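Local structure of probable hydrolase (Pseudomonas aeruginosa, 7AL6) at residues Ile119-Leu124 and Glu226-Leu231; Asn220-Val225 and Leu252-His257; Ser230-Glu235 and Ala277-Ala282. The protein is of unconfirmed function but has the alpha/beta hydrolase fold and probably acts as a hydrolase, possibly a lipolytic one. All coordinates share one frame; numbering follows the deposited sequence.

The three contacts lie at one end of the central, mostly parallel sheet of the alpha/beta hydrolase fold. Contact 1 joins strand 229-234 to strand 119-125; contact 3 packs helix 270-284 on it, sharing S230 and L231 with contact 1; contact 2, between the end of helix 215-223 and the approach to strand 255-259, reaches it through that neighbouring border strand. Centres lie about 8 Å (contacts 1 and 2), 12 Å (1 and 3) and 15 Å (2 and 3) apart. Along the chain come 119-124, 220-225, 226-231 with 230-235, 252-257 and 277-282. Backbone bonds L124 O-V232 N and L231 N-E255 O join them, so later chain segments complete this side of the sheet.

Contact 1: Ile119-Leu124 and Glu226-Leu231; sequences IERLAL and ECPVSL. With EDO (1,2-ethanediol), chain H.
L122 and L124 bond through their backbones to P228 and S230 in the ladder of two parallel strands, whose short axes run 4.7 Å apart and only 5° from parallel. L122 N gives its hydrogen to P228 O, and S230 N gives one to L122 O at 2.9 Å. L124 N reaches S230 O at 2.7 Å with an N-H...O angle of 174°. L122 is thus gripped through both its N-H and its carbonyl. P228 lacks the N-H that would extend the ladder back beyond its carbonyl; E120 O, which such a group would face, has P228 CD near it and takes its hydrogen from R121 NH2 instead.

Apolar side chains fill one face of this ladder. CB of L122 lies beside CG2 of V229, the two side chains pointing the same way, while L124 crosses V229 so that its CD1 meets V229 CG1 at 3.8 Å. L231 CD1 rests on L124 CB at 3.7 Å. Helix 103-114 packs on the leucines of strand 119-125 on this face. Small A123 and S230 occupy the other face, leaving room for F280 of helix 270-284. At the loop end, the SG of C227 packs on L122 CG at 3.8 Å.

R121 stands at the partly exposed start of the paired strands. A bend at chi2 (-92°) folds its chain back over P228, whose CG lies against one face of the guanidinium, 3.5 Å from NH2. The same NH2 approaches E120 O from above the carbonyl plane, and NH1 forms a salt bridge with the C-terminal carboxylate of R286.

A 1,2-ethanediol, probably from the crystallisation liquor, accepts from V229 N at 3.0 Å. The chemistry implies a sheet core held by backbone bonds and branched aliphatics, with the arginine's charge kept to the end of the ladder near the chain terminus.

Contact 2: Asn220-Val225 and Leu252-His257; sequences NFVRSV and LPFERH. With EDO (1,2-ethanediol), chain H.
V222 CG1 pushes between the two methyl groups of L252, at 3.4 Å from CD2 and 3.5 Å from CD1, a tight fit in which the side chains cross at about a right angle. In one of its two deposited conformers, R223 brings the edge of its guanidinium to L252 CD2, NE at 4.0 Å. The valine's first torsion (164°) sets CG1 of V222 anti to the backbone N, and the same methyl also reaches the F254 ring, 3.9 Å from CZ. V225 CG1 approaches that ring more loosely, 4.4 Å from CE1. Beta-branched valines suit these places, offering short, stiff apolar surfaces to a leucine and a phenylalanine.

L252 also packs on F254, two residues on in the same segment: its CB sits above the centre of one ring face, 4.1 Å from the plane. L128 packs on V222, L252 and F254 together, and V109 of helix 103-114 backs both valines.

Further out, S224 OG and S224 N both donate to N220 O, from opposite faces of its plane, tying the serine back to helix 215-223. With purely van der Waals contact across the two segments, the hold of the helix end on the approach to strand 255-259 rests on shape and burial.

Contact 3: Ser230-Glu235 and Ala277-Ala282; sequences SLVLAE and ARVFAA
F280 swings its ring toward the strand because CG stands anti to its carbonyl carbon, chi1 -72°, while S230, with OG anti to N at -175°, turns its hydroxyl to meet the ring's rim. OG lies in the ring plane, 3.5 Å from CE1 and 3.7 Å from CD1, so the oxygen faces the aromatic C-H edge, where the positive end of those bonds probably favours it. V279 CG1 touches the same OG at 3.7 Å.

In the alpha/beta hydrolase fold, helices pack on both faces of the central sheet. Here helix 270-284, the last of the chain, lies on strand 229-234 with its axis 9.5 Å away and running at 173° to it, nearly antiparallel.

V232, two residues along the strand from S230 and on the same side of it, meets the ring with one methyl. Its CG2 is 3.7 Å from F280 CZ, the valine and phenylalanine side chains crossing obliquely, and 4.1 Å from V279 CG1. A short branched residue suits this place, broad enough to meet both helix side chains.

A123 and I125 of strand 119-125 also touch F280, which therefore spans two strands, and L50 packs on it from a loop. V279 reaches the other way, to H257 on strand 255-259. Farther along the chain, A234 N donates to OD1 of D126, the acid of a probable Ser-His-Asp triad with S102 and H263.

Contact 1: Ile119-Leu124 and Glu226-Leu231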
loop_
_atom_site.group_PDB
_atom_site.type_symbol
_atom_site.label_atom_id
_atom_site.label_comp_id
_atom_site.label_asym_id
_atom_site.label_seq_id
_atom_site.Cartn_x
_atom_site.Cartn_y
_atom_site.Cartn_z
ATOM N N ILE A 119 8.308 -16.979 25.679
ATOM C CA ILE A 119 9.360 -17.770 25.041
ATOM C C ILE A 119 9.792 -18.901 25.973
ATOM O O ILE A 119 10.308 -18.662 27.076
ATOM C CB ILE A 119 10.568 -16.895 24.669
ATOM C CG1 ILE A 119 10.165 -15.717 23.812
ATOM C CG2 ILE A 119 11.603 -17.749 23.961
ATOM C CD1 ILE A 119 9.351 -16.121 22.542
ATOM N N GLU A 120 9.594 -20.131 25.536
ATOM C CA GLU A 120 9.873 -21.256 26.415
ATOM C C GLU A 120 11.366 -21.632 26.430
ATOM O O GLU A 120 11.905 -21.931 27.493
ATOM C CB GLU A 120 9.043 -22.455 26.004
ATOM C CG GLU A 120 7.544 -22.258 26.204
ATOM C CD GLU A 120 6.728 -23.487 25.853
ATOM O OE1 GLU A 120 6.228 -24.123 26.815
ATOM O OE2 GLU A 120 6.567 -23.804 24.636
ATOM N N ARG A 121 11.998 -21.666 25.262
ATOM C CA ARG A 121 13.412 -22.053 25.057
ATOM C C ARG A 121 14.041 -21.284 23.883
ATOM O O ARG A 121 13.320 -20.886 22.998
ATOM C CB ARG A 121 13.487 -23.556 24.783
ATOM C CG ARG A 121 12.739 -24.439 25.769
ATOM C CD ARG A 121 13.614 -24.891 26.916
ATOM N NE ARG A 121 13.031 -25.838 27.848
ATOM C CZ ARG A 121 12.319 -25.521 28.913
ATOM N NH1 ARG A 121 11.885 -26.470 29.708
ATOM N NH2 ARG A 121 12.035 -24.272 29.191
ATOM N N LEU A 122 15.356 -21.100 23.893
ATOM C CA LEU A 122 16.107 -20.481 22.779
ATOM C C LEU A 122 17.186 -21.449 22.288
ATOM O O LEU A 122 17.975 -21.871 23.104
ATOM C CB LEU A 122 16.818 -19.212 23.237
ATOM C CG LEU A 122 16.010 -17.942 23.391
ATOM C CD1 LEU A 122 16.940 -16.756 23.313
ATOM C CD2 LEU A 122 14.912 -17.837 22.358
ATOM N N ALA A 123 17.222 -21.782 21.006
ATOM C CA ALA A 123 18.302 -22.553 20.368
ATOM C C ALA A 123 18.961 -21.562 19.409
ATOM O O ALA A 123 18.306 -21.109 18.491
ATOM C CB ALA A 123 17.783 -23.786 19.702
ATOM N N LEU A 124 20.212 -21.222 19.653
ATOM C CA LEU A 124 20.907 -20.188 18.899
ATOM C C LEU A 124 22.072 -20.805 18.135
ATOM O O LEU A 124 22.847 -21.588 18.706
ATOM C CB LEU A 124 21.382 -19.088 19.814
ATOM C CG LEU A 124 20.346 -18.500 20.778
ATOM C CD1 LEU A 124 20.984 -17.454 21.656
ATOM C CD2 LEU A 124 19.166 -17.875 20.021
ATOM N N GLU A 226 15.174 -15.072 30.213
ATOM C CA GLU A 226 14.813 -15.838 31.417
ATOM C C GLU A 226 14.786 -17.331 31.129
ATOM O O GLU A 226 14.869 -18.076 32.074
ATOM C CB GLU A 226 13.443 -15.425 31.934
ATOM C CG GLU A 226 13.325 -13.963 32.275
ATOM C CD GLU A 226 12.010 -13.574 32.909
ATOM O OE1 GLU A 226 11.259 -14.430 33.216
ATOM O OE2 GLU A 226 11.781 -12.422 33.086
ATOM N N CYS A 227 14.773 -17.737 29.868
ATOM C CA CYS A 227 14.565 -19.128 29.540
ATOM C C CYS A 227 15.869 -19.867 29.321
ATOM O O CYS A 227 16.923 -19.261 29.141
ATOM C CB CYS A 227 13.694 -19.266 28.282
ATOM S SG CYS A 227 14.506 -18.558 26.810
ATOM N N PRO A 228 15.818 -21.195 29.349
ATOM C CA PRO A 228 16.982 -21.992 28.964
ATOM C C PRO A 228 17.416 -21.636 27.557
ATOM O O PRO A 228 16.590 -21.426 26.671
ATOM C CB PRO A 228 16.473 -23.436 29.035
ATOM C CG PRO A 228 15.327 -23.384 30.032
ATOM C CD PRO A 228 14.698 -22.021 29.825
ATOM N N VAL A 229 18.727 -21.592 27.357
ATOM C CA VAL A 229 19.328 -21.204 26.089
ATOM C C VAL A 229 20.391 -22.234 25.728
ATOM O O VAL A 229 21.227 -22.588 26.569
ATOM C CB VAL A 229 19.964 -19.808 26.149
ATOM C CG1 VAL A 229 20.713 -19.525 24.842
ATOM C CG2 VAL A 229 18.956 -18.720 26.409
ATOM N N SER A 230 20.353 -22.720 24.482
ATOM C CA SER A 230 21.414 -23.532 23.902
ATOM C C SER A 230 22.089 -22.759 22.770
ATOM O O SER A 230 21.453 -22.420 21.757
ATOM C CB SER A 230 20.848 -24.844 23.405
ATOM O OG SER A 230 21.882 -25.708 22.934
ATOM N N LEU A 231 23.370 -22.480 22.933
ATOM C CA LEU A 231 24.143 -21.756 21.940
ATOM C C LEU A 231 25.189 -22.635 21.248
ATOM O O LEU A 231 26.060 -23.242 21.900
ATOM C CB LEU A 231 24.813 -20.549 22.576
ATOM C CG LEU A 231 25.730 -19.730 21.674
ATOM C CD1 LEU A 231 25.037 -19.072 20.475
ATOM C CD2 LEU A 231 26.373 -18.698 22.549
HETATM C C1 EDO H . 19.667 -24.033 29.632
HETATM O O1 EDO H . 19.376 -24.780 30.786
HETATM C C2 EDO H . 20.764 -23.071 29.838
HETATM O O2 EDO H . 20.451 -21.730 29.749
#

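Contact 2: Asn220-Val225 and Leu252-His257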
loop_
_atom_site.group_PDB
_atom_site.type_symbol
_atom_site.label_atom_id
_atom_site.label_comp_id
_atom_site.label_asym_id
_atom_site.label_seq_id
_atom_site.Cartn_x
_atom_site.Cartn_y
_atom_site.Cartn_z
ATOM N N ASN A 220 21.993 -5.793 28.394
ATOM C CA ASN A 220 20.752 -5.828 29.194
ATOM C C ASN A 220 19.761 -6.813 28.563
ATOM O O ASN A 220 19.137 -7.527 29.292
ATOM C CB ASN A 220 20.174 -4.435 29.391
ATOM C CG ASN A 220 20.629 -3.797 30.685
ATOM O OD1 ASN A 220 20.086 -4.073 31.732
ATOM N ND2 ASN A 220 21.630 -2.952 30.629
ATOM N N PHE A 221 19.637 -6.838 27.238
ATOM C CA PHE A 221 18.732 -7.778 26.540
ATOM C C PHE A 221 19.199 -9.207 26.809
ATOM O O PHE A 221 18.392 -10.003 27.153
ATOM C CB PHE A 221 18.650 -7.462 25.047
ATOM C CG PHE A 221 17.591 -6.453 24.702
ATOM C CD1 PHE A 221 16.265 -6.810 24.648
ATOM C CD2 PHE A 221 17.919 -5.143 24.454
ATOM C CE1 PHE A 221 15.295 -5.878 24.351
ATOM C CE2 PHE A 221 16.946 -4.211 24.154
ATOM C CZ PHE A 221 15.634 -4.579 24.115
ATOM N N VAL A 222 20.489 -9.474 26.702
ATOM C CA VAL A 222 21.067 -10.827 26.914
ATOM C C VAL A 222 20.821 -11.219 28.370
ATOM O O VAL A 222 20.369 -12.302 28.626
ATOM C CB VAL A 222 22.567 -10.858 26.591
ATOM C CG1 VAL A 222 23.223 -12.089 27.164
ATOM C CG2 VAL A 222 22.834 -10.777 25.115
ATOM N N ARG A 223 21.035 -10.278 29.268
ATOM C CA ARG A 223 20.867 -10.497 30.701
ATOM C C ARG A 223 19.411 -10.712 31.060
ATOM O O ARG A 223 19.113 -11.407 32.036
ATOM C CB ARG A 223 21.393 -9.304 31.510
ATOM C CG ARG A 223 22.896 -9.234 31.629
ATOM C CD ARG A 223 23.448 -10.220 32.666
ATOM N NE ARG A 223 24.805 -10.589 32.307
ATOM C CZ ARG A 223 25.879 -9.952 32.735
ATOM N NH1 ARG A 223 25.748 -8.931 33.580
ATOM N NH2 ARG A 223 27.084 -10.349 32.337
ATOM N N SER A 224 18.504 -10.114 30.303
ATOM C CA SER A 224 17.042 -10.204 30.525
ATOM C C SER A 224 16.452 -11.532 30.042
ATOM O O SER A 224 15.319 -11.768 30.352
ATOM C CB SER A 224 16.335 -9.047 29.922
ATOM O OG SER A 224 16.551 -7.898 30.698
ATOM N N VAL A 225 17.175 -12.343 29.288
ATOM C CA VAL A 225 16.633 -13.647 28.828
ATOM C C VAL A 225 16.345 -14.476 30.088
ATOM O O VAL A 225 17.205 -14.543 30.938
ATOM C CB VAL A 225 17.588 -14.377 27.875
ATOM C CG1 VAL A 225 17.145 -15.798 27.637
ATOM C CG2 VAL A 225 17.742 -13.640 26.562
ATOM N N LEU A 252 27.450 -15.896 31.152
ATOM C CA LEU A 252 26.054 -16.110 30.819
ATOM C C LEU A 252 25.678 -17.547 31.113
ATOM O O LEU A 252 26.479 -18.457 30.923
ATOM C CB LEU A 252 25.745 -15.820 29.337
ATOM C CG LEU A 252 26.068 -14.435 28.812
ATOM C CD1 LEU A 252 25.833 -14.357 27.292
ATOM C CD2 LEU A 252 25.266 -13.381 29.550
ATOM N N PRO A 253 24.476 -17.786 31.526
ATOM C CA PRO A 253 24.099 -19.157 31.851
ATOM C C PRO A 253 23.682 -19.973 30.646
ATOM O O PRO A 253 22.995 -20.985 30.821
ATOM C CB PRO A 253 22.918 -18.970 32.812
ATOM C CG PRO A 253 22.230 -17.717 32.241
ATOM C CD PRO A 253 23.429 -16.818 31.885
ATOM N N PHE A 254 24.038 -19.564 29.427
ATOM C CA PHE A 254 23.655 -20.357 28.260
ATOM C C PHE A 254 24.494 -21.628 28.177
ATOM O O PHE A 254 25.689 -21.611 28.465
ATOM C CB PHE A 254 23.813 -19.535 26.968
ATOM C CG PHE A 254 23.107 -18.196 26.984
ATOM C CD1 PHE A 254 22.071 -17.935 27.862
ATOM C CD2 PHE A 254 23.481 -17.197 26.098
ATOM C CE1 PHE A 254 21.441 -16.709 27.871
ATOM C CE2 PHE A 254 22.838 -15.973 26.102
ATOM C CZ PHE A 254 21.819 -15.735 26.978
ATOM N N GLU A 255 23.867 -22.738 27.758
ATOM C CA GLU A 255 24.625 -23.919 27.360
ATOM C C GLU A 255 25.384 -23.621 26.060
ATOM O O GLU A 255 24.843 -23.010 25.135
ATOM C CB GLU A 255 23.695 -25.125 27.161
ATOM C CG GLU A 255 22.850 -25.527 28.407
ATOM C CD GLU A 255 21.814 -26.628 28.099
ATOM O OE1 GLU A 255 22.130 -27.541 27.317
ATOM O OE2 GLU A 255 20.674 -26.597 28.635
ATOM N N ARG A 256 26.660 -23.998 26.006
ATOM C CA ARG A 256 27.523 -23.663 24.879
ATOM C C ARG A 256 28.047 -24.957 24.278
ATOM O O ARG A 256 28.503 -25.842 25.005
ATOM C CB ARG A 256 28.672 -22.730 25.293
ATOM C CG ARG A 256 28.254 -21.374 25.836
ATOM C CD ARG A 256 29.472 -20.471 26.258
ATOM N NE ARG A 256 30.415 -21.169 27.144
ATOM C CZ ARG A 256 30.366 -21.194 28.484
ATOM N NH1 ARG A 256 29.423 -20.559 29.168
ATOM N NH2 ARG A 256 31.277 -21.881 29.154
ATOM N N HIS A 257 27.974 -25.081 22.957
ATOM C CA HIS A 257 28.523 -26.239 22.266
ATOM C C HIS A 257 29.411 -25.741 21.142
ATOM O O HIS A 257 28.963 -24.996 20.263
ATOM C CB HIS A 257 27.416 -27.167 21.757
ATOM C CG HIS A 257 26.824 -28.022 22.838
ATOM N ND1 HIS A 257 25.845 -27.568 23.697
ATOM C CD2 HIS A 257 27.136 -29.274 23.249
ATOM C CE1 HIS A 257 25.566 -28.507 24.578
ATOM N NE2 HIS A 257 26.322 -29.559 24.315
HETATM C C1 EDO H . 19.667 -24.033 29.632
HETATM O O1 EDO H . 19.376 -24.780 30.786
HETATM C C2 EDO H . 20.764 -23.071 29.838
HETATM O O2 EDO H . 20.451 -21.730 29.749
#

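Contact 3: Ser230-Glu235 and Ala277-Ala282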
loop_
_atom_site.group_PDB
_atom_site.type_symbol
_atom_site.label_atom_id
_atom_site.label_comp_id
_atom_site.label_asym_id
_atom_site.label_seq_id
_atom_site.Cartn_x
_atom_site.Cartn_y
_atom_site.Cartn_z
ATOM N N SER A 230 20.353 -22.720 24.482
ATOM C CA SER A 230 21.414 -23.532 23.902
ATOM C C SER A 230 22.089 -22.759 22.770
ATOM O O SER A 230 21.453 -22.420 21.757
ATOM C CB SER A 230 20.848 -24.844 23.405
ATOM O OG SER A 230 21.882 -25.708 22.934
ATOM N N LEU A 231 23.370 -22.480 22.933
ATOM C CA LEU A 231 24.143 -21.756 21.940
ATOM C C LEU A 231 25.189 -22.635 21.248
ATOM O O LEU A 231 26.060 -23.242 21.900
ATOM C CB LEU A 231 24.813 -20.549 22.576
ATOM C CG LEU A 231 25.730 -19.730 21.674
ATOM C CD1 LEU A 231 25.037 -19.072 20.475
ATOM C CD2 LEU A 231 26.373 -18.698 22.549
ATOM N N VAL A 232 25.146 -22.647 19.913
ATOM C CA VAL A 232 26.138 -23.353 19.097
ATOM C C VAL A 232 27.109 -22.337 18.532
ATOM O O VAL A 232 26.706 -21.293 17.995
ATOM C CB VAL A 232 25.481 -24.170 17.984
ATOM C CG1 VAL A 232 26.536 -24.573 16.928
ATOM C CG2 VAL A 232 24.804 -25.391 18.596
ATOM N N LEU A 233 28.397 -22.647 18.656
ATOM C CA LEU A 233 29.490 -21.757 18.285
ATOM C C LEU A 233 30.330 -22.474 17.248
ATOM O O LEU A 233 30.845 -23.556 17.528
ATOM C CB LEU A 233 30.347 -21.414 19.504
ATOM C CG LEU A 233 29.511 -20.697 20.562
ATOM C CD1 LEU A 233 30.145 -20.807 21.913
ATOM C CD2 LEU A 233 29.353 -19.246 20.131
ATOM N N ALA A 234 30.372 -21.913 16.050
ATOM C CA ALA A 234 31.112 -22.462 14.904
ATOM C C ALA A 234 32.598 -22.173 15.126
ATOM O O ALA A 234 32.906 -21.022 15.308
ATOM C CB ALA A 234 30.627 -21.855 13.622
ATOM N N GLU A 235 33.473 -23.149 14.935
ATOM C CA GLU A 235 34.962 -22.822 15.227
ATOM C C GLU A 235 35.594 -21.622 14.378
ATOM O O GLU A 235 36.420 -20.731 14.701
ATOM C CB GLU A 235 35.770 -24.017 14.734
ATOM C CG GLU A 235 37.258 -23.875 14.991
ATOM C CD GLU A 235 38.088 -25.126 14.756
ATOM O OE1 GLU A 235 39.328 -25.027 14.821
ATOM O OE2 GLU A 235 37.504 -26.193 14.520
ATOM N N ALA A 277 22.016 -30.846 15.071
ATOM C CA ALA A 277 20.771 -31.493 15.429
ATOM C C ALA A 277 20.899 -32.283 16.726
ATOM O O ALA A 277 19.947 -32.340 17.531
ATOM C CB ALA A 277 20.335 -32.396 14.278
ATOM N N ARG A 278 22.034 -32.967 16.917
ATOM C CA ARG A 278 22.188 -33.763 18.134
ATOM C C ARG A 278 22.117 -32.863 19.350
ATOM O O ARG A 278 21.466 -33.192 20.346
ATOM C CB ARG A 278 23.523 -34.507 18.140
ATOM C CG ARG A 278 23.532 -35.782 17.344
ATOM C CD ARG A 278 24.995 -36.290 17.215
ATOM N NE ARG A 278 25.165 -37.393 16.265
ATOM C CZ ARG A 278 24.470 -38.527 16.283
ATOM N NH1 ARG A 278 23.572 -38.757 17.237
ATOM N NH2 ARG A 278 24.703 -39.453 15.359
ATOM N N VAL A 279 22.771 -31.717 19.288
ATOM C CA VAL A 279 22.793 -30.759 20.419
ATOM C C VAL A 279 21.379 -30.255 20.722
ATOM O O VAL A 279 20.943 -30.437 21.835
ATOM C CB VAL A 279 23.710 -29.577 20.080
ATOM C CG1 VAL A 279 23.483 -28.411 21.017
ATOM C CG2 VAL A 279 25.168 -29.981 20.063
ATOM N N PHE A 280 20.658 -29.768 19.716
ATOM C CA PHE A 280 19.305 -29.171 19.850
ATOM C C PHE A 280 18.268 -30.230 20.227
ATOM O O PHE A 280 17.429 -29.919 20.998
ATOM C CB PHE A 280 18.956 -28.341 18.617
ATOM C CG PHE A 280 19.719 -27.051 18.525
ATOM C CD1 PHE A 280 20.298 -26.493 19.647
ATOM C CD2 PHE A 280 19.880 -26.412 17.318
ATOM C CE1 PHE A 280 21.015 -25.320 19.557
ATOM C CE2 PHE A 280 20.596 -25.237 17.227
ATOM C CZ PHE A 280 21.155 -24.692 18.348
ATOM N N ALA A 281 18.357 -31.435 19.688
ATOM C CA ALA A 281 17.411 -32.530 19.972
ATOM C C ALA A 281 17.486 -32.870 21.461
ATOM O O ALA A 281 16.466 -33.059 22.054
ATOM C CB ALA A 281 17.692 -33.716 19.107
ATOM N N ALA A 282 18.671 -32.924 22.044
ATOM C CA ALA A 282 18.774 -33.172 23.486
ATOM C C ALA A 282 18.295 -31.968 24.290
ATOM O O ALA A 282 17.603 -32.131 25.293
ATOM C CB ALA A 282 20.209 -33.535 23.871
#